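Local atomic coordinates of lipase (Streptomyces rimosus, PDB entry 5MAL), a protein that hydrolyses triacylglycerols and other esters, preferring medium-length acyl chains, as a secreted serine esterase of the GDSL family. Residues A[5-10]-A[48-53]; A[139-144]-A[168-173]; A[190-195]-A[224-229]. All blocks are in the same frame, centred on the assembly; numbering follows the deposited sequence.

Contact 1: A[5-10]-A[48-53]; sequences VALGDS and NFTACS
Val5 meets Asn48 as a parallel bridge pair in the central sheet, and the CA of Val5 sends a CA-H...O contact to Asn48 O at 3.2 Å. That same carbonyl oxygen takes the N-H of Ala6 (Ala6 N to Asn48 O 2.9 Å, 159° at the hydrogen), the regular parallel pattern. Ala6 O departs from it, accepting both Thr50 N and Ala51 N, each at 3.0 Å; the bond from Ala51 is the more bent, 134° at the hydrogen, and marks where the edge strand gives way to loop. On the sheet face opposite Val5, Ala6 CB lies 3.6 Å from Phe49 CD1. With CG anti to the backbone N, chi1 -165° sends the Phe49 ring forward and across toward Ala6, its edge in plane with Ala6 O. An alanine at Phe49 would remove this ring and is likely to open a gap beside Ala6 and Pro35. Leu7 CD2 reaches Thr50 OG1, whose polar partner is Gln64 O. Gly8, whose backbone angles would jam a CB against the preceding carbonyl O, gives its carbonyl oxygen to Cys52 N at 2.8 Å. Asp9 then caps the helix that begins with the nucleophile Ser10, through OD1 to Tyr11 N, in the Gly-Asp-Ser stretch of the family's GDSL-type motif, while OD2 turns to the Tyr141 hydroxyl. Ser10 CB packs on Ser53 CA, while Ser10 OG bonds His216 NE2. Strand 74-78 flanks strand 3-8 on the side away from 46-49, helix 34-40 covers the Ala6 and Phe49 face, and helix 57-64 meets Leu7 and Cys52, which is disulfide-bonded to Cys27.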
loop_
_atom_site.group_PDB
_atom_site.type_symbol
_atom_site.label_atom_id
_atom_site.label_comp_id
_atom_site.label_asym_id
_atom_site.label_seq_id
_atom_site.Cartn_x
_atom_site.Cartn_y
_atom_site.Cartn_z
ATOM N N VAL A 5 12.641 -9.316 -1.909
ATOM C CA VAL A 5 11.282 -9.833 -1.786
ATOM C C VAL A 5 10.313 -8.681 -1.616
ATOM O O VAL A 5 10.462 -7.861 -0.708
ATOM C CB VAL A 5 11.110 -10.778 -0.612
ATOM C CG1 VAL A 5 9.666 -11.281 -0.566
ATOM C CG2 VAL A 5 12.102 -11.958 -0.723
ATOM N N ALA A 6 9.315 -8.631 -2.488
ATOM C CA ALA A 6 8.307 -7.586 -2.406
ATOM C C ALA A 6 6.986 -8.181 -1.948
ATOM O O ALA A 6 6.332 -8.922 -2.674
ATOM C CB ALA A 6 8.154 -6.896 -3.736
ATOM N N LEU A 7 6.619 -7.832 -0.723
ATOM C CA LEU A 7 5.419 -8.320 -0.060
ATOM C C LEU A 7 4.318 -7.299 -0.094
ATOM O O LEU A 7 4.552 -6.126 -0.366
ATOM C CB LEU A 7 5.702 -8.615 1.414
ATOM C CG LEU A 7 6.931 -9.439 1.734
ATOM C CD1 LEU A 7 7.162 -9.282 3.211
ATOM C CD2 LEU A 7 6.655 -10.882 1.340
ATOM N N GLY A 8 3.121 -7.739 0.257
ATOM C CA GLY A 8 2.082 -6.790 0.567
ATOM C C GLY A 8 0.797 -6.970 -0.189
ATOM O O GLY A 8 0.502 -8.065 -0.690
ATOM N N ASP A 9 0.031 -5.879 -0.256
ATOM C CA ASP A 9 -1.299 -5.911 -0.835
ATOM C C ASP A 9 -1.279 -5.273 -2.204
ATOM O O ASP A 9 -0.259 -5.280 -2.869
ATOM C CB ASP A 9 -2.311 -5.221 0.068
ATOM C CG ASP A 9 -1.894 -3.819 0.462
ATOM O OD1 ASP A 9 -1.100 -3.178 -0.267
ATOM O OD2 ASP A 9 -2.384 -3.350 1.505
ATOM N N SER A 10 -2.409 -4.709 -2.607
ATOM C CA SER A 10 -2.586 -4.274 -3.975
ATOM C C SER A 10 -1.786 -3.014 -4.268
ATOM O O SER A 10 -1.525 -2.700 -5.428
ATOM C CB SER A 10 -4.061 -4.038 -4.244
ATOM O OG SER A 10 -4.605 -3.285 -3.178
ATOM N N ASN A 48 11.722 -11.680 -6.026
ATOM C CA ASN A 48 10.626 -12.516 -5.574
ATOM C C ASN A 48 9.423 -11.670 -5.180
ATOM O O ASN A 48 9.383 -11.073 -4.103
ATOM C CB ASN A 48 11.077 -13.411 -4.418
ATOM C CG ASN A 48 11.771 -14.676 -4.910
ATOM O OD1 ASN A 48 11.145 -15.546 -5.520
ATOM N ND2 ASN A 48 13.057 -14.771 -4.661
ATOM N N PHE A 49 8.446 -11.641 -6.077
ATOM C CA PHE A 49 7.331 -10.723 -5.971
ATOM C C PHE A 49 6.116 -11.494 -5.514
ATOM O O PHE A 49 5.500 -12.193 -6.321
ATOM C CB PHE A 49 7.111 -10.072 -7.338
ATOM C CG PHE A 49 6.236 -8.847 -7.332
ATOM C CD1 PHE A 49 5.844 -8.229 -6.150
ATOM C CD2 PHE A 49 5.885 -8.261 -8.545
ATOM C CE1 PHE A 49 5.051 -7.069 -6.174
ATOM C CE2 PHE A 49 5.117 -7.099 -8.586
ATOM C CZ PHE A 49 4.702 -6.499 -7.399
ATOM N N THR A 50 5.784 -11.385 -4.232
ATOM C CA THR A 50 4.698 -12.184 -3.676
ATOM C C THR A 50 3.529 -11.323 -3.192
ATOM O O THR A 50 2.527 -11.840 -2.706
ATOM C CB THR A 50 5.193 -13.070 -2.516
ATOM O OG1 THR A 50 5.780 -12.250 -1.501
ATOM C CG2 THR A 50 6.222 -14.060 -3.021
ATOM N N ALA A 51 3.658 -10.009 -3.322
ATOM C CA ALA A 51 2.559 -9.110 -3.001
ATOM C C ALA A 51 1.307 -9.541 -3.751
ATOM O O ALA A 51 1.393 -10.097 -4.845
ATOM C CB ALA A 51 2.926 -7.660 -3.355
ATOM N N CYS A 52 0.145 -9.278 -3.180
ATOM C CA CYS A 52 -1.065 -9.844 -3.746
ATOM C C CYS A 52 -2.271 -8.988 -3.437
ATOM O O CYS A 52 -2.509 -8.617 -2.298
ATOM C CB CYS A 52 -1.267 -11.270 -3.219
ATOM S SG CYS A 52 -2.450 -12.260 -4.167
ATOM N N SER A 53 -3.025 -8.656 -4.471
ATOM C CA SER A 53 -4.247 -7.899 -4.277
ATOM C C SER A 53 -5.124 -8.583 -3.238
ATOM O O SER A 53 -5.285 -9.809 -3.261
ATOM C CB SER A 53 -5.005 -7.762 -5.597
ATOM O OG SER A 53 -6.231 -7.084 -5.381
#

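Contact 2: A[139-144]-A[168-173]; sequences LGYPRF and DDINAV
Asn171 grips the backbone of Tyr141 at both ends of its side-chain amide, a two-point clasp between helix 159-180 and the loop that leaves strand 135-139 in this SGNH-hydrolase alpha/beta fold. Asn171 OD1 receives Tyr141 N at 2.9 Å, in the carbonyl plane and on a lone pair, while Asn171 ND2 donates to Tyr141 O at 2.7 Å. Both bonds are nearly straight, 161° at the hydrogen, and the second acceptor lies close to the amide plane. Together they fix the rotation of the Asn171 amide and satisfy two buried polar atoms of the Tyr141 backbone. Gly140 comes so near, its CA 3.3 Å from Asn171 OD1, that a CB there would clash with this oxygen.

The preceding residue, Ile170, adds an apolar contact: its CG2 branch touches Tyr141 CD2 at 3.7 Å, and its CD1 reaches the neighbouring CE2 of Tyr141. At the partly exposed border Arg143, bent at chi3 (-58°), forms a salt bridge with Asp168. The guanidinium and carboxylate planes stand 82° apart, and the single bond runs from Arg143 NH1 to Asp168 OD1, 3.1 Å away, on the syn side but tilted out of the carboxylate plane.

Further out, the Tyr141 hydroxyl is bound to Asp9 OD2 and to Gly81 N, so the loop is tied to the residue preceding the nucleophile. Behind Ile170, Ile112 and Leu116 of helix 98-130 pack against it. The backbone of Arg143 is in turn held by a hydrogen bond from Arg143 N to Asn189 OD1.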
loop_
_atom_site.group_PDB
_atom_site.type_symbol
_atom_site.label_atom_id
_atom_site.label_comp_id
_atom_site.label_asym_id
_atom_site.label_seq_id
_atom_site.Cartn_x
_atom_site.Cartn_y
_atom_site.Cartn_z
ATOM N N LEU A 139 6.369 0.737 3.203
ATOM C CA LEU A 139 5.861 1.915 2.544
ATOM C C LEU A 139 4.447 2.156 3.033
ATOM O O LEU A 139 3.695 1.211 3.282
ATOM C CB LEU A 139 5.904 1.751 1.037
ATOM C CG LEU A 139 7.315 1.766 0.439
ATOM C CD1 LEU A 139 7.953 0.384 0.388
ATOM C CD2 LEU A 139 7.259 2.371 -0.950
ATOM N N GLY A 140 4.097 3.418 3.209
ATOM C CA GLY A 140 2.766 3.757 3.672
ATOM C C GLY A 140 1.754 3.830 2.537
ATOM O O GLY A 140 2.008 3.370 1.415
ATOM N N TYR A 141 0.593 4.391 2.846
ATOM C CA TYR A 141 -0.446 4.631 1.858
ATOM C C TYR A 141 -0.560 6.125 1.662
ATOM O O TYR A 141 -0.229 6.898 2.554
ATOM C CB TYR A 141 -1.787 4.047 2.309
ATOM C CG TYR A 141 -1.764 2.563 2.541
ATOM C CD1 TYR A 141 -2.050 1.679 1.517
ATOM C CD2 TYR A 141 -1.446 2.043 3.796
ATOM C CE1 TYR A 141 -2.026 0.303 1.726
ATOM C CE2 TYR A 141 -1.420 0.676 4.019
ATOM C CZ TYR A 141 -1.718 -0.190 2.990
ATOM O OH TYR A 141 -1.698 -1.549 3.187
ATOM N N PRO A 142 -1.029 6.552 0.485
ATOM C CA PRO A 142 -1.162 7.996 0.309
ATOM C C PRO A 142 -2.478 8.460 0.904
ATOM O O PRO A 142 -3.431 7.679 0.902
ATOM C CB PRO A 142 -1.150 8.160 -1.217
ATOM C CG PRO A 142 -1.809 6.898 -1.716
ATOM C CD PRO A 142 -1.365 5.801 -0.738
ATOM N N ARG A 143 -2.522 9.672 1.440
ATOM C CA ARG A 143 -3.805 10.325 1.649
ATOM C C ARG A 143 -4.481 10.361 0.291
ATOM O O ARG A 143 -3.844 10.708 -0.710
ATOM C CB ARG A 143 -3.634 11.737 2.224
ATOM C CG ARG A 143 -3.455 11.787 3.726
ATOM C CD ARG A 143 -3.393 13.229 4.191
ATOM N NE ARG A 143 -2.296 13.915 3.530
ATOM C CZ ARG A 143 -1.102 14.109 4.073
ATOM N NH1 ARG A 143 -0.861 13.689 5.311
ATOM N NH2 ARG A 143 -0.159 14.743 3.383
ATOM N N PHE A 144 -5.755 9.993 0.239
ATOM C CA PHE A 144 -6.431 9.850 -1.040
ATOM C C PHE A 144 -6.837 11.183 -1.672
ATOM O O PHE A 144 -6.979 11.268 -2.889
ATOM C CB PHE A 144 -7.681 8.986 -0.902
ATOM C CG PHE A 144 -7.412 7.507 -0.765
ATOM C CD1 PHE A 144 -6.174 6.968 -1.057
ATOM C CD2 PHE A 144 -8.432 6.651 -0.369
ATOM C CE1 PHE A 144 -5.941 5.609 -0.934
ATOM C CE2 PHE A 144 -8.210 5.285 -0.233
ATOM C CZ PHE A 144 -6.957 4.765 -0.516
ATOM N N ASP A 168 -3.807 8.889 7.394
ATOM C CA ASP A 168 -2.908 9.471 8.380
ATOM C C ASP A 168 -2.718 8.508 9.544
ATOM O O ASP A 168 -1.588 8.260 9.979
ATOM C CB ASP A 168 -3.439 10.816 8.881
ATOM C CG ASP A 168 -3.285 11.925 7.858
ATOM O OD1 ASP A 168 -2.660 11.680 6.811
ATOM O OD2 ASP A 168 -3.775 13.048 8.119
ATOM N N ASP A 169 -3.824 7.936 10.015
ATOM C CA ASP A 169 -3.782 6.973 11.124
ATOM C C ASP A 169 -2.919 5.786 10.759
ATOM O O ASP A 169 -2.051 5.394 11.536
ATOM C CB ASP A 169 -5.180 6.470 11.499
ATOM C CG ASP A 169 -5.985 7.482 12.312
ATOM O OD1 ASP A 169 -5.501 8.601 12.567
ATOM O OD2 ASP A 169 -7.122 7.150 12.683
ATOM N N ILE A 170 -3.153 5.203 9.582
ATOM C CA ILE A 170 -2.461 3.964 9.262
ATOM C C ILE A 170 -0.987 4.236 9.058
ATOM O O ILE A 170 -0.157 3.396 9.433
ATOM C CB ILE A 170 -3.071 3.223 8.037
ATOM C CG1 ILE A 170 -2.654 1.750 8.060
ATOM C CG2 ILE A 170 -2.724 3.892 6.714
ATOM C CD1 ILE A 170 -3.523 0.873 7.204
ATOM N N ASN A 171 -0.653 5.411 8.521
ATOM C CA ASN A 171 0.746 5.777 8.299
ATOM C C ASN A 171 1.485 6.048 9.605
ATOM O O ASN A 171 2.653 5.689 9.749
ATOM C CB ASN A 171 0.839 6.983 7.375
ATOM C CG ASN A 171 0.482 6.625 5.952
ATOM O OD1 ASN A 171 0.670 5.478 5.539
ATOM N ND2 ASN A 171 -0.050 7.590 5.198
ATOM N N ALA A 172 0.801 6.684 10.553
ATOM C CA ALA A 172 1.366 6.905 11.883
ATOM C C ALA A 172 1.599 5.579 12.583
ATOM O O ALA A 172 2.681 5.339 13.099
ATOM C CB ALA A 172 0.455 7.797 12.723
ATOM N N VAL A 173 0.589 4.714 12.597
ATOM C CA VAL A 173 0.713 3.411 13.244
ATOM C C VAL A 173 1.848 2.613 12.615
ATOM O O VAL A 173 2.672 2.002 13.297
ATOM C CB VAL A 173 -0.593 2.611 13.152
ATOM C CG1 VAL A 173 -0.368 1.169 13.563
ATOM C CG2 VAL A 173 -1.663 3.246 14.036
#

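Contact 3: A[190-195]-A[224-229]; sequences TTFAGH and KGYLPV
Thr191 supplies the polar part of the contact: its OG1 lies 2.7 Å from Gly225 O, at hydrogen-bonding distance. Val188 O is another acceptor within reach of the same hydroxyl, so the geometry leaves its proton unassigned. With chi1 at 50°, OG1 sits between the backbone N and the carbonyl carbon of Thr191, which turns OG1 toward Gly225 O, where helix 219-232 widens to a pi-type turn at 224-226.

Close packing at a glycine comes next. Phe192 CE1 approaches Gly225 CA to 3.5 Å, and a CB on that residue would run into the ring; the backbones also come near here, Thr191 CA and Gly225 CA being 5.0 Å apart.

Among the aromatic contacts, the rings of Phe192 and Tyr226 meet obliquely, centroids 5.6 Å apart and planes at 74°. Tyr226 CD1 lies at the Phe192 ring edge, Tyr226 CD1 to Phe192 CE1 being 3.6 Å. Both rings also touch Pro142, and the hydroxyl of Tyr226 bonds Gly140 O.

The remaining contacts are van der Waals touches: Val229 CG2 is 3.8 Å from Thr191 OG1, and Thr191 CG2 comes near Pro228 CB.

This joins the short helix 189-192, just before a type II turn from Phe192 to His195, to the C-terminal helix. The chemistry is mainly van der Waals packing with one hydroxyl that has two carbonyl oxygens in reach, which suggests that close fit at Gly225 matters for how the two helices seat.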
loop_
_atom_site.group_PDB
_atom_site.type_symbol
_atom_site.label_atom_id
_atom_site.label_comp_id
_atom_site.label_asym_id
_atom_site.label_seq_id
_atom_site.Cartn_x
_atom_site.Cartn_y
_atom_site.Cartn_z
ATOM N N THR A 190 5.054 12.144 0.558
ATOM C CA THR A 190 6.113 13.043 0.136
ATOM C C THR A 190 6.019 13.233 -1.375
ATOM O O THR A 190 6.312 14.307 -1.901
ATOM C CB THR A 190 7.494 12.519 0.535
ATOM O OG1 THR A 190 7.679 11.195 0.023
ATOM C CG2 THR A 190 7.618 12.479 2.047
ATOM N N THR A 191 5.578 12.194 -2.069
ATOM C CA THR A 191 5.493 12.251 -3.527
ATOM C C THR A 191 4.068 12.433 -4.029
ATOM O O THR A 191 3.866 13.024 -5.086
ATOM C CB THR A 191 6.057 10.993 -4.173
ATOM O OG1 THR A 191 5.475 9.848 -3.538
ATOM C CG2 THR A 191 7.585 10.943 -4.016
ATOM N N PHE A 192 3.084 11.885 -3.309
ATOM C CA PHE A 192 1.688 12.004 -3.748
ATOM C C PHE A 192 1.063 13.370 -3.444
ATOM O O PHE A 192 -0.018 13.676 -3.944
ATOM C CB PHE A 192 0.817 10.901 -3.114
ATOM C CG PHE A 192 0.863 9.585 -3.849
ATOM C CD1 PHE A 192 1.829 8.639 -3.542
ATOM C CD2 PHE A 192 -0.070 9.297 -4.848
ATOM C CE1 PHE A 192 1.874 7.416 -4.215
ATOM C CE2 PHE A 192 -0.041 8.074 -5.523
ATOM C CZ PHE A 192 0.939 7.131 -5.207
ATOM N N ALA A 193 1.722 14.183 -2.624
ATOM C CA ALA A 193 1.222 15.537 -2.379
ATOM C C ALA A 193 1.179 16.272 -3.710
ATOM O O ALA A 193 2.160 16.293 -4.444
ATOM C CB ALA A 193 2.096 16.276 -1.377
ATOM N N GLY A 194 0.029 16.844 -4.036
ATOM C CA GLY A 194 -0.132 17.509 -5.317
ATOM C C GLY A 194 -0.672 16.545 -6.344
ATOM O O GLY A 194 -0.943 16.915 -7.487
ATOM N N HIS A 195 -0.863 15.297 -5.925
ATOM C CA HIS A 195 -1.332 14.255 -6.838
ATOM C C HIS A 195 -2.374 13.357 -6.201
ATOM O O HIS A 195 -2.550 12.210 -6.610
ATOM C CB HIS A 195 -0.151 13.422 -7.332
ATOM C CG HIS A 195 0.838 14.230 -8.107
ATOM N ND1 HIS A 195 0.581 14.680 -9.384
ATOM C CD2 HIS A 195 2.058 14.709 -7.772
ATOM C CE1 HIS A 195 1.611 15.386 -9.814
ATOM N NE2 HIS A 195 2.518 15.426 -8.854
ATOM N N LYS A 224 6.146 7.297 -10.022
ATOM C CA LYS A 224 6.656 8.528 -9.424
ATOM C C LYS A 224 6.149 8.822 -8.035
ATOM O O LYS A 224 6.629 9.749 -7.384
ATOM C CB LYS A 224 6.343 9.705 -10.309
ATOM C CG LYS A 224 7.304 9.795 -11.440
ATOM C CD LYS A 224 6.548 10.251 -12.620
ATOM C CE LYS A 224 6.039 11.663 -12.432
ATOM N NZ LYS A 224 5.522 12.253 -13.700
ATOM N N GLY A 225 5.164 8.052 -7.589
ATOM C CA GLY A 225 4.700 8.173 -6.225
ATOM C C GLY A 225 5.416 7.131 -5.388
ATOM O O GLY A 225 6.239 7.468 -4.540
ATOM N N TYR A 226 5.137 5.856 -5.641
ATOM C CA TYR A 226 5.737 4.803 -4.825
ATOM C C TYR A 226 7.202 4.526 -5.091
ATOM O O TYR A 226 7.990 4.470 -4.155
ATOM C CB TYR A 226 4.962 3.494 -4.980
ATOM C CG TYR A 226 3.881 3.406 -3.965
ATOM C CD1 TYR A 226 2.625 3.945 -4.218
ATOM C CD2 TYR A 226 4.115 2.812 -2.721
ATOM C CE1 TYR A 226 1.623 3.881 -3.263
ATOM C CE2 TYR A 226 3.136 2.756 -1.766
ATOM C CZ TYR A 226 1.890 3.289 -2.044
ATOM O OH TYR A 226 0.915 3.222 -1.096
ATOM N N LEU A 227 7.564 4.336 -6.352
ATOM C CA LEU A 227 8.927 3.905 -6.665
ATOM C C LEU A 227 9.988 4.877 -6.139
ATOM O O LEU A 227 10.984 4.433 -5.582
ATOM C CB LEU A 227 9.085 3.700 -8.172
ATOM C CG LEU A 227 10.530 3.454 -8.617
ATOM C CD1 LEU A 227 11.075 2.161 -8.036
ATOM C CD2 LEU A 227 10.624 3.457 -10.143
ATOM N N PRO A 228 9.774 6.202 -6.283
ATOM C CA PRO A 228 10.830 7.077 -5.767
ATOM C C PRO A 228 11.011 6.939 -4.260
ATOM O O PRO A 228 12.115 7.100 -3.733
ATOM C CB PRO A 228 10.338 8.474 -6.156
ATOM C CG PRO A 228 9.524 8.236 -7.400
ATOM C CD PRO A 228 8.784 6.957 -7.075
ATOM N N VAL A 229 9.938 6.594 -3.559
ATOM C CA VAL A 229 10.041 6.391 -2.122
ATOM C C VAL A 229 10.835 5.120 -1.794
ATOM O O VAL A 229 11.639 5.119 -0.871
ATOM C CB VAL A 229 8.657 6.353 -1.488
ATOM C CG1 VAL A 229 8.758 6.102 -0.010
ATOM C CG2 VAL A 229 7.980 7.689 -1.736
#

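Contact 1 carries the nucleophile Ser10, whose side chain lies about 3 Å from that of His216; the other two stand further from the site. Contact 2 reaches it through a probable hydrogen bond, Asp9 OD2 to Tyr141 OH, 2.6 Å; the Tyr141 side chain lies about 7 Å from those of Ser10 and His216. Contact 3 joins contact 2 by a similar bond, Gly140 O to Tyr226 OH, 2.7 Å, and by Pro142 CB against Phe192 CG at 3.6 Å. Contacts 1 and 3 do not touch, their nearest atoms about 7 Å apart. The loop 139-144 therefore connects the residue before the nucleophile, Asp9, to the C-terminal helix through two tyrosine hydroxyls.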